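Local coordinates for protein glucanase (Clostridium thermocellum, PDB 5GXX) that probably hydrolyses internal beta-1,4-glucosidic bonds of cellulose as a family 9 endoglucanase of the cellulosome, and binds calcium ions, at residues A[240-245]-A[274-279]; A[235-240]-A[266-271]; A[310-315]-A[330-335]. The protein carries 1 engineered substitution. All blocks are in the same frame, centred on the assembly; numbering follows the deposited sequence.

Contact 1: A[240-245]-A[274-279]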
loop_
_atom_site.group_PDB
_atom_site.type_symbol
_atom_site.label_atom_id
_atom_site.label_comp_id
_atom_site.label_asym_id
_atom_site.label_seq_id
_atom_site.Cartn_x
_atom_site.Cartn_y
_atom_site.Cartn_z
ATOM N N GLN A 240 -39.487 -21.929 32.460
ATOM C CA GLN A 240 -38.058 -22.155 32.714
ATOM C C GLN A 240 -37.186 -21.223 31.862
ATOM O O GLN A 240 -36.367 -21.663 31.044
ATOM C CB GLN A 240 -37.707 -23.625 32.482
ATOM C CG GLN A 240 -38.463 -24.594 33.370
ATOM C CD GLN A 240 -38.013 -26.027 33.189
ATOM O OE1 GLN A 240 -37.041 -26.319 32.485
ATOM N NE2 GLN A 240 -38.732 -26.939 33.832
ATOM N N TRP A 241 -37.416 -19.926 32.034
ATOM C CA TRP A 241 -36.606 -18.904 31.399
ATOM C C TRP A 241 -36.834 -17.617 32.199
ATOM O O TRP A 241 -37.480 -17.662 33.247
ATOM C CB TRP A 241 -36.943 -18.787 29.897
ATOM C CG TRP A 241 -35.841 -18.141 29.092
ATOM C CD1 TRP A 241 -35.868 -16.908 28.509
ATOM C CD2 TRP A 241 -34.561 -18.708 28.768
ATOM N NE1 TRP A 241 -34.689 -16.662 27.848
ATOM C CE2 TRP A 241 -33.856 -17.738 28.017
ATOM C CE3 TRP A 241 -33.937 -19.934 29.042
ATOM C CZ2 TRP A 241 -32.571 -17.967 27.513
ATOM C CZ3 TRP A 241 -32.634 -20.144 28.568
ATOM C CH2 TRP A 241 -31.968 -19.159 27.816
ATOM N N ALA A 242 -36.293 -16.500 31.721
ATOM C CA ALA A 242 -36.462 -15.187 32.328
ATOM C C ALA A 242 -37.354 -14.279 31.493
ATOM O O ALA A 242 -37.305 -14.297 30.264
ATOM C CB ALA A 242 -35.120 -14.483 32.503
ATOM N N HIS A 243 -38.105 -13.435 32.194
ATOM C CA HIS A 243 -38.617 -12.197 31.628
ATOM C C HIS A 243 -37.457 -11.462 30.964
ATOM O O HIS A 243 -36.427 -11.247 31.592
ATOM C CB HIS A 243 -39.148 -11.361 32.783
ATOM C CG HIS A 243 -39.947 -10.170 32.362
ATOM N ND1 HIS A 243 -41.296 -10.252 32.087
ATOM C CD2 HIS A 243 -39.595 -8.876 32.169
ATOM C CE1 HIS A 243 -41.735 -9.054 31.741
ATOM N NE2 HIS A 243 -40.729 -8.198 31.789
ATOM N N CYS A 244 -37.635 -11.074 29.703
ATOM C CA CYS A 244 -36.581 -10.382 28.972
ATOM C C CYS A 244 -37.120 -9.727 27.705
ATOM O O CYS A 244 -38.312 -9.843 27.387
ATOM C CB CYS A 244 -35.489 -11.389 28.593
ATOM S SG CYS A 244 -36.032 -12.685 27.420
ATOM N N TRP A 245 -36.225 -9.072 26.975
ATOM C CA TRP A 245 -36.593 -8.359 25.741
ATOM C C TRP A 245 -37.404 -9.189 24.750
ATOM O O TRP A 245 -38.179 -8.615 23.990
ATOM C CB TRP A 245 -35.365 -7.773 25.031
ATOM C CG TRP A 245 -34.387 -8.846 24.621
ATOM C CD1 TRP A 245 -33.339 -9.341 25.356
ATOM C CD2 TRP A 245 -34.411 -9.609 23.409
ATOM N NE1 TRP A 245 -32.713 -10.359 24.681
ATOM C CE2 TRP A 245 -33.342 -10.531 23.473
ATOM C CE3 TRP A 245 -35.221 -9.596 22.268
ATOM C CZ2 TRP A 245 -33.066 -11.440 22.443
ATOM C CZ3 TRP A 245 -34.943 -10.491 21.242
ATOM C CH2 TRP A 245 -33.883 -11.403 21.341
ATOM N N ASP A 274 -40.469 -20.277 41.752
ATOM C CA ASP A 274 -39.863 -21.389 42.488
ATOM C C ASP A 274 -38.696 -21.967 41.685
ATOM O O ASP A 274 -37.668 -22.314 42.251
ATOM C CB ASP A 274 -40.893 -22.485 42.773
ATOM C CG ASP A 274 -41.811 -22.148 43.944
ATOM O OD1 ASP A 274 -41.688 -21.056 44.549
ATOM O OD2 ASP A 274 -42.624 -23.032 44.272
ATOM N N TRP A 275 -38.863 -22.076 40.371
ATOM C CA TRP A 275 -37.814 -22.607 39.510
ATOM C C TRP A 275 -36.531 -21.791 39.576
ATOM O O TRP A 275 -35.457 -22.349 39.405
ATOM C CB TRP A 275 -38.320 -22.753 38.070
ATOM C CG TRP A 275 -37.353 -23.365 37.094
ATOM C CD1 TRP A 275 -37.093 -24.692 36.900
ATOM C CD2 TRP A 275 -36.499 -22.653 36.192
ATOM N NE1 TRP A 275 -36.105 -24.850 35.941
ATOM C CE2 TRP A 275 -35.743 -23.611 35.480
ATOM C CE3 TRP A 275 -36.311 -21.295 35.910
ATOM C CZ2 TRP A 275 -34.828 -23.250 34.495
ATOM C CZ3 TRP A 275 -35.406 -20.936 34.927
ATOM C CH2 TRP A 275 -34.676 -21.914 34.231
ATOM N N TRP A 276 -36.674 -20.494 39.810
ATOM C CA TRP A 276 -35.552 -19.582 39.961
ATOM C C TRP A 276 -34.907 -19.598 41.355
ATOM O O TRP A 276 -33.768 -19.154 41.492
ATOM C CB TRP A 276 -36.027 -18.168 39.622
ATOM C CG TRP A 276 -35.970 -17.919 38.154
ATOM C CD1 TRP A 276 -36.960 -18.141 37.224
ATOM C CD2 TRP A 276 -34.836 -17.439 37.430
ATOM N NE1 TRP A 276 -36.499 -17.814 35.964
ATOM C CE2 TRP A 276 -35.196 -17.382 36.067
ATOM C CE3 TRP A 276 -33.555 -17.013 37.815
ATOM C CZ2 TRP A 276 -34.299 -16.945 35.082
ATOM C CZ3 TRP A 276 -32.677 -16.562 36.842
ATOM C CH2 TRP A 276 -33.053 -16.535 35.485
ATOM N N THR A 277 -35.623 -20.071 42.372
ATOM C CA THR A 277 -35.134 -20.033 43.750
ATOM C C THR A 277 -34.214 -21.220 44.053
ATOM O O THR A 277 -34.279 -22.244 43.377
ATOM C CB THR A 277 -36.289 -20.064 44.774
ATOM O OG1 THR A 277 -36.971 -21.327 44.707
ATOM C CG2 THR A 277 -37.246 -18.883 44.579
ATOM N N PRO A 278 -33.372 -21.115 45.090
ATOM C CA PRO A 278 -32.534 -22.249 45.487
ATOM C C PRO A 278 -33.278 -23.565 45.739
ATOM O O PRO A 278 -32.736 -24.638 45.472
ATOM C CB PRO A 278 -31.832 -21.744 46.754
ATOM C CG PRO A 278 -31.676 -20.272 46.468
ATOM C CD PRO A 278 -33.024 -19.913 45.868
ATOM N N GLN A 279 -34.527 -23.516 46.206
ATOM C CA GLN A 279 -35.253 -24.754 46.495
ATOM C C GLN A 279 -35.838 -25.413 45.237
ATOM O O GLN A 279 -36.164 -26.600 45.273
ATOM C CB GLN A 279 -36.344 -24.505 47.539
ATOM C CG GLN A 279 -35.814 -24.180 48.949
ATOM C CD GLN A 279 -35.169 -25.317 49.707
ATOM O OE1 GLN A 279 -35.408 -26.496 49.457
ATOM N NE2 GLN A 279 -34.361 -24.954 50.702
#
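In the glycoside hydrolase family 9 domain, whose known fold is an (alpha/alpha)6 barrel, the last turn of helix 263-276 offers W275 and W276 to Q240, W241 and A242 of the loop leading to helix 249-260. Q240 lies flat across one face of the W275 indole. Q240 CA stands 3.5 Å from the centroid of the W275 six-membered ring and only 5° off the normal, a CH-pi contact, while Q240 CG reaches W275 NE1 at 3.5 Å. With CG beside the backbone N (chi1 -60°) and the chain extended beyond it, the Q240 amide lies nearly parallel to the indole, their planes 9° apart. W276 supplies the polar link: its NE1 donates to W241 O over 2.9 Å. This oxygen sits practically in the indole plane, although the donor approaches from above the carbonyl plane rather than along a lone pair. Next to this bond, A242 CB packs on W276 CZ2 at 3.7 Å. The two tryptophans also touch, W275 CZ3 lying over one face of W276 toward its rim. Helix 301-318 touches A242 through Y304 and E308, and helix 322-340 brings F331 against W276.

Contact 2: A[235-240]-A[266-271]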
loop_
_atom_site.group_PDB
_atom_site.type_symbol
_atom_site.label_atom_id
_atom_site.label_comp_id
_atom_site.label_asym_id
_atom_site.label_seq_id
_atom_site.Cartn_x
_atom_site.Cartn_y
_atom_site.Cartn_z
ATOM N N THR A 235 -48.249 -29.399 29.218
ATOM C CA THR A 235 -49.342 -28.465 28.958
ATOM C C THR A 235 -49.206 -27.162 29.748
ATOM O O THR A 235 -49.991 -26.232 29.565
ATOM C CB THR A 235 -50.712 -29.104 29.269
ATOM O OG1 THR A 235 -50.828 -29.329 30.681
ATOM C CG2 THR A 235 -50.864 -30.424 28.529
ATOM N N ASP A 236 -48.224 -27.101 30.641
ATOM C CA ASP A 236 -47.932 -25.871 31.366
ATOM C C ASP A 236 -47.384 -24.805 30.418
ATOM O O ASP A 236 -46.637 -25.117 29.488
ATOM C CB ASP A 236 -46.876 -26.122 32.443
ATOM C CG ASP A 236 -47.353 -27.037 33.562
ATOM O OD1 ASP A 236 -48.557 -27.054 33.893
ATOM O OD2 ASP A 236 -46.485 -27.714 34.151
ATOM N N ILE A 237 -47.739 -23.552 30.688
ATOM C CA ILE A 237 -47.157 -22.404 29.993
ATOM C C ILE A 237 -45.671 -22.390 30.340
ATOM O O ILE A 237 -45.297 -22.693 31.477
ATOM C CB ILE A 237 -47.874 -21.094 30.392
ATOM C CG1 ILE A 237 -49.313 -21.111 29.843
ATOM C CG2 ILE A 237 -47.124 -19.868 29.868
ATOM C CD1 ILE A 237 -50.264 -20.183 30.552
ATOM N N GLU A 238 -44.826 -22.070 29.364
ATOM C CA GLU A 238 -43.380 -22.061 29.574
ATOM C C GLU A 238 -42.997 -21.222 30.799
ATOM O O GLU A 238 -43.453 -20.087 30.948
ATOM C CB GLU A 238 -42.650 -21.585 28.313
ATOM C CG GLU A 238 -41.134 -21.448 28.526
ATOM C CD GLU A 238 -40.371 -21.117 27.256
ATOM O OE1 GLU A 238 -41.000 -20.627 26.286
ATOM O OE2 GLU A 238 -39.130 -21.320 27.247
ATOM N N TYR A 239 -42.179 -21.795 31.686
ATOM C CA TYR A 239 -41.738 -21.063 32.876
ATOM C C TYR A 239 -40.234 -21.072 33.157
ATOM O O TYR A 239 -39.783 -20.291 33.997
ATOM C CB TYR A 239 -42.475 -21.553 34.126
ATOM C CG TYR A 239 -42.191 -22.983 34.514
ATOM C CD1 TYR A 239 -42.845 -24.038 33.869
ATOM C CD2 TYR A 239 -41.273 -23.290 35.511
ATOM C CE1 TYR A 239 -42.562 -25.355 34.207
ATOM C CE2 TYR A 239 -40.987 -24.597 35.861
ATOM C CZ TYR A 239 -41.656 -25.628 35.212
ATOM O OH TYR A 239 -41.384 -26.932 35.550
ATOM N N GLN A 240 -39.487 -21.929 32.460
ATOM C CA GLN A 240 -38.058 -22.155 32.714
ATOM C C GLN A 240 -37.186 -21.223 31.862
ATOM O O GLN A 240 -36.367 -21.663 31.044
ATOM C CB GLN A 240 -37.707 -23.625 32.482
ATOM C CG GLN A 240 -38.463 -24.594 33.370
ATOM C CD GLN A 240 -38.013 -26.027 33.189
ATOM O OE1 GLN A 240 -37.041 -26.319 32.485
ATOM N NE2 GLN A 240 -38.732 -26.939 33.832
ATOM N N HIS A 266 -51.605 -17.176 39.663
ATOM C CA HIS A 266 -50.831 -17.386 40.881
ATOM C C HIS A 266 -50.039 -18.683 40.827
ATOM O O HIS A 266 -48.854 -18.716 41.189
ATOM C CB HIS A 266 -51.722 -17.325 42.130
ATOM C CG HIS A 266 -52.086 -15.931 42.523
ATOM N ND1 HIS A 266 -51.188 -15.063 43.106
ATOM C CD2 HIS A 266 -53.248 -15.244 42.399
ATOM C CE1 HIS A 266 -51.777 -13.903 43.331
ATOM N NE2 HIS A 266 -53.025 -13.985 42.902
ATOM N N LYS A 267 -50.675 -19.736 40.327
ATOM C CA LYS A 267 -50.004 -21.009 40.113
ATOM C C LYS A 267 -48.799 -20.840 39.197
ATOM O O LYS A 267 -47.719 -21.372 39.510
ATOM C CB LYS A 267 -50.956 -22.060 39.539
ATOM C CG LYS A 267 -50.307 -23.387 39.184
ATOM C CD LYS A 267 -51.342 -24.424 38.760
ATOM C CE LYS A 267 -50.668 -25.761 38.483
ATOM N NZ LYS A 267 -51.671 -26.859 38.416
ATOM N N PHE A 268 -49.003 -20.140 38.080
ATOM C CA PHE A 268 -47.902 -19.870 37.156
ATOM C C PHE A 268 -46.767 -19.085 37.808
ATOM O O PHE A 268 -45.610 -19.501 37.687
ATOM C CB PHE A 268 -48.352 -19.149 35.878
ATOM C CG PHE A 268 -47.187 -18.793 34.994
ATOM C CD1 PHE A 268 -46.716 -19.717 34.078
ATOM C CD2 PHE A 268 -46.499 -17.597 35.174
ATOM C CE1 PHE A 268 -45.606 -19.423 33.287
ATOM C CE2 PHE A 268 -45.394 -17.293 34.390
ATOM C CZ PHE A 268 -44.942 -18.216 33.455
ATOM N N ALA A 269 -47.079 -17.975 38.478
ATOM C CA ALA A 269 -46.066 -17.108 39.080
ATOM C C ALA A 269 -45.248 -17.906 40.088
ATOM O O ALA A 269 -44.033 -17.746 40.130
ATOM C CB ALA A 269 -46.715 -15.897 39.755
ATOM N N GLN A 270 -45.897 -18.748 40.895
ATOM C CA GLN A 270 -45.196 -19.514 41.924
ATOM C C GLN A 270 -44.331 -20.627 41.325
ATOM O O GLN A 270 -43.223 -20.879 41.804
ATOM C CB GLN A 270 -46.168 -20.038 42.994
ATOM C CG GLN A 270 -46.764 -18.921 43.828
ATOM C CD GLN A 270 -47.952 -19.338 44.667
ATOM O OE1 GLN A 270 -48.101 -20.510 45.031
ATOM N NE2 GLN A 270 -48.809 -18.375 44.985
ATOM N N MET A 271 -44.807 -21.255 40.253
ATOM C CA MET A 271 -44.023 -22.278 39.556
ATOM C C MET A 271 -42.757 -21.655 38.936
ATOM O O MET A 271 -41.619 -22.140 39.125
ATOM C CB MET A 271 -44.884 -22.942 38.472
ATOM C CG MET A 271 -44.167 -24.027 37.679
ATOM S SD MET A 271 -45.257 -24.775 36.443
ATOM C CE MET A 271 -46.828 -24.828 37.307
#
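Y239 and M271 form the tight part of this contact, a loop residue meeting a helix residue ring face to thioether. With CG anti to the backbone N (chi1 180°), the M271 chain runs extended to the sulfur and lies across the Y239 ring. M271 CG lies 3.6 Å from the centroid of the Y239 ring, almost over its centre, and M271 SD comes to 3.5 Å from Y239 CE1, on the same face. The opposite face carries Q240 CG, so the phenol is clasped between the thioether and its own neighbour in sequence; Q240 NE2 also donates to Y239 OH over 3.2 Å. F268 points its edge into the loop. F268 CE1 approaches E238 O to 3.2 Å with that oxygen near the ring plane, as suits the slightly positive rim of a phenyl ring, and I237 CG2 packs on F268 CE1 at 3.8 Å. E238 O also accepts from H249 NE2. Toward D236 the packing slackens: D236 OD2 merely brushes M271 SD at 3.9 Å, and the solvent-exposed K267 holds its NZ 5.5 Å from D236 OD1, without a salt bridge. The tight part is thus a Met-aromatic interaction with a CH-pi component, fastening an irregular loop to the flank of helix 263-276.

Contact 3: A[310-315]-A[330-335]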
loop_
_atom_site.group_PDB
_atom_site.type_symbol
_atom_site.label_atom_id
_atom_site.label_comp_id
_atom_site.label_asym_id
_atom_site.label_seq_id
_atom_site.Cartn_x
_atom_site.Cartn_y
_atom_site.Cartn_z
ATOM N N PHE A 310 -36.528 -8.285 40.146
ATOM C CA PHE A 310 -37.644 -7.335 40.085
ATOM C C PHE A 310 -38.992 -8.027 40.089
ATOM O O PHE A 310 -39.860 -7.649 40.874
ATOM C CB PHE A 310 -37.484 -6.418 38.873
ATOM C CG PHE A 310 -38.550 -5.355 38.756
ATOM C CD1 PHE A 310 -38.847 -4.529 39.837
ATOM C CD2 PHE A 310 -39.238 -5.176 37.566
ATOM C CE1 PHE A 310 -39.807 -3.538 39.738
ATOM C CE2 PHE A 310 -40.217 -4.186 37.455
ATOM C CZ PHE A 310 -40.500 -3.361 38.542
ATOM N N LEU A 311 -39.173 -9.038 39.248
ATOM C CA LEU A 311 -40.446 -9.757 39.235
ATOM C C LEU A 311 -40.776 -10.388 40.582
ATOM O O LEU A 311 -41.933 -10.360 41.019
ATOM C CB LEU A 311 -40.429 -10.861 38.186
ATOM C CG LEU A 311 -40.968 -10.496 36.800
ATOM C CD1 LEU A 311 -40.154 -9.392 36.134
ATOM C CD2 LEU A 311 -41.039 -11.720 35.897
ATOM N N ALA A 312 -39.749 -10.947 41.232
ATOM C CA ALA A 312 -39.914 -11.581 42.539
ATOM C C ALA A 312 -40.311 -10.572 43.614
ATOM O O ALA A 312 -41.201 -10.870 44.419
ATOM C CB ALA A 312 -38.649 -12.354 42.926
ATOM N N PHE A 313 -39.707 -9.385 43.603
ATOM C CA PHE A 313 -40.099 -8.335 44.544
ATOM C C PHE A 313 -41.561 -7.939 44.306
ATOM O O PHE A 313 -42.336 -7.804 45.257
ATOM C CB PHE A 313 -39.225 -7.077 44.398
ATOM C CG PHE A 313 -37.854 -7.143 45.043
ATOM C CD1 PHE A 313 -37.646 -7.599 46.345
ATOM C CD2 PHE A 313 -36.760 -6.647 44.347
ATOM C CE1 PHE A 313 -36.374 -7.616 46.911
ATOM C CE2 PHE A 313 -35.481 -6.609 44.909
ATOM C CZ PHE A 313 -35.282 -7.096 46.200
ATOM N N VAL A 314 -41.932 -7.704 43.047
ATOM C CA VAL A 314 -43.290 -7.262 42.729
ATOM C C VAL A 314 -44.301 -8.326 43.163
ATOM O O VAL A 314 -45.326 -8.016 43.772
ATOM C CB VAL A 314 -43.451 -6.899 41.234
ATOM C CG1 VAL A 314 -44.932 -6.655 40.897
ATOM C CG2 VAL A 314 -42.644 -5.665 40.858
ATOM N N TYR A 315 -43.994 -9.591 42.895
ATOM C CA TYR A 315 -44.899 -10.663 43.255
ATOM C C TYR A 315 -44.988 -10.812 44.776
ATOM O O TYR A 315 -46.085 -10.881 45.336
ATOM C CB TYR A 315 -44.521 -11.985 42.582
ATOM C CG TYR A 315 -45.592 -13.021 42.851
ATOM C CD1 TYR A 315 -46.882 -12.874 42.309
ATOM C CD2 TYR A 315 -45.333 -14.128 43.671
ATOM C CE1 TYR A 315 -47.885 -13.779 42.591
ATOM C CE2 TYR A 315 -46.340 -15.059 43.942
ATOM C CZ TYR A 315 -47.602 -14.877 43.391
ATOM O OH TYR A 315 -48.615 -15.778 43.638
ATOM N N ASN A 330 -35.993 -12.990 49.529
ATOM C CA ASN A 330 -34.593 -13.348 49.791
ATOM C C ASN A 330 -33.879 -13.688 48.481
ATOM O O ASN A 330 -32.718 -13.302 48.266
ATOM C CB ASN A 330 -34.537 -14.558 50.730
ATOM C CG ASN A 330 -34.806 -14.203 52.186
ATOM O OD1 ASN A 330 -34.835 -13.029 52.563
ATOM N ND2 ASN A 330 -34.976 -15.239 53.014
ATOM N N PHE A 331 -34.604 -14.411 47.622
ATOM C CA PHE A 331 -34.073 -14.668 46.274
ATOM C C PHE A 331 -33.718 -13.368 45.553
ATOM O O PHE A 331 -32.602 -13.215 45.034
ATOM C CB PHE A 331 -35.060 -15.484 45.423
ATOM C CG PHE A 331 -34.797 -15.364 43.946
ATOM C CD1 PHE A 331 -33.727 -16.035 43.365
ATOM C CD2 PHE A 331 -35.602 -14.545 43.150
ATOM C CE1 PHE A 331 -33.452 -15.876 42.017
ATOM C CE2 PHE A 331 -35.316 -14.374 41.803
ATOM C CZ PHE A 331 -34.261 -15.069 41.227
ATOM N N ALA A 332 -34.671 -12.443 45.496
ATOM C CA ALA A 332 -34.469 -11.205 44.748
ATOM C C ALA A 332 -33.277 -10.417 45.306
ATOM O O ALA A 332 -32.386 -10.018 44.555
ATOM C CB ALA A 332 -35.765 -10.386 44.802
ATOM N N LYS A 333 -33.251 -10.216 46.624
ATOM C CA LYS A 333 -32.185 -9.401 47.211
ATOM C C LYS A 333 -30.842 -10.097 47.015
ATOM O O LYS A 333 -29.834 -9.422 46.787
ATOM C CB LYS A 333 -32.458 -9.081 48.695
ATOM C CG LYS A 333 -31.398 -8.175 49.328
ATOM C CD LYS A 333 -31.800 -7.749 50.740
ATOM C CE LYS A 333 -30.923 -6.600 51.218
ATOM N NZ LYS A 333 -29.559 -7.094 51.601
ATOM N N SER A 334 -30.838 -11.428 47.057
ATOM C CA SER A 334 -29.585 -12.150 46.885
ATOM C C SER A 334 -28.991 -11.923 45.498
ATOM O O SER A 334 -27.774 -11.876 45.330
ATOM C CB SER A 334 -29.744 -13.649 47.170
ATOM O OG SER A 334 -30.361 -14.326 46.097
ATOM N N GLN A 335 -29.866 -11.792 44.500
ATOM C CA GLN A 335 -29.349 -11.589 43.143
ATOM C C GLN A 335 -28.839 -10.171 42.917
ATOM O O GLN A 335 -27.796 -9.969 42.296
ATOM C CB GLN A 335 -30.403 -11.930 42.084
ATOM C CG GLN A 335 -30.898 -13.372 42.200
ATOM C CD GLN A 335 -29.775 -14.386 42.153
ATOM O OE1 GLN A 335 -29.157 -14.595 41.107
ATOM N NE2 GLN A 335 -29.522 -15.035 43.277
#
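The ring of F313 receives A332 CB over one face, near its centre: the methyl carbon stands 3.5 Å from the F313 centroid and 8° off the normal, a CH-pi contact. F331 behaves differently, for A312 CB meets it at the edge, close to the ring plane, 3.8 Å from F331 CD2. Each helix therefore lends a methyl group to a phenyl ring of the other, one over a face and one at a rim. Between the two rings the alanines meet directly, A312 CB to A332 CB at 4.0 Å, and here the backbones come nearest, with the CA atoms of A312 and A332 5.9 Å apart. F313 folds over A332 because its CG lies beside the backbone N (chi1 -79°), which carries the ring across to the other helix; F313 CZ also comes within 3.7 Å of K333 N.

Helices 301-318 and 322-340 follow each other in the chain and run roughly antiparallel, as helices successive in the chain do in the (alpha/alpha)6 barrel of family 9 glycoside hydrolases. The short segments cross at -148° with their axes approaching to 8.3 Å, a close packing that the small alanines at the crossing permit.

The polar ends of K333, S334 and Q335 find partners away from the interface. S334 OG donates to F331 O over 2.7 Å, and Q335 N reaches that oxygen from the same face of its plane, so two donors grip one carbonyl. Q335 NE2 donates in turn to S334 OG and also to G292 O. K333 meets F313 through its backbone N and CB, while NZ turns away to a salt bridge with D337. Helix 412-429 lies against F313 through R424 and L425, and F310 meets W70 of helix 58-75 edge-to-face.

Contacts 1 and 2 fasten successive parts of one loop, sharing Q240, to helix 263-276, whereas contact 3 pairs the next two helices. Contacts 1 and 3 are buried; contact 2 is partly buried and runs out to charged residues at its edge. Their chemistry follows: contact 1 combines a CH-pi contact over an indole face with a hydrogen bond to a loop carbonyl, contact 2 sets a thioether over a phenol face and a phenyl edge against loop carbonyls, and contact 3 is almost entirely apolar. The three touch one another: W275 CB packs on Y239 CE2 at 3.9 Å, W276 O on F331 CE1 at 3.3 Å, and Y315 OH probably hydrogen-bonds to H266 ND1 and Q270 NE2.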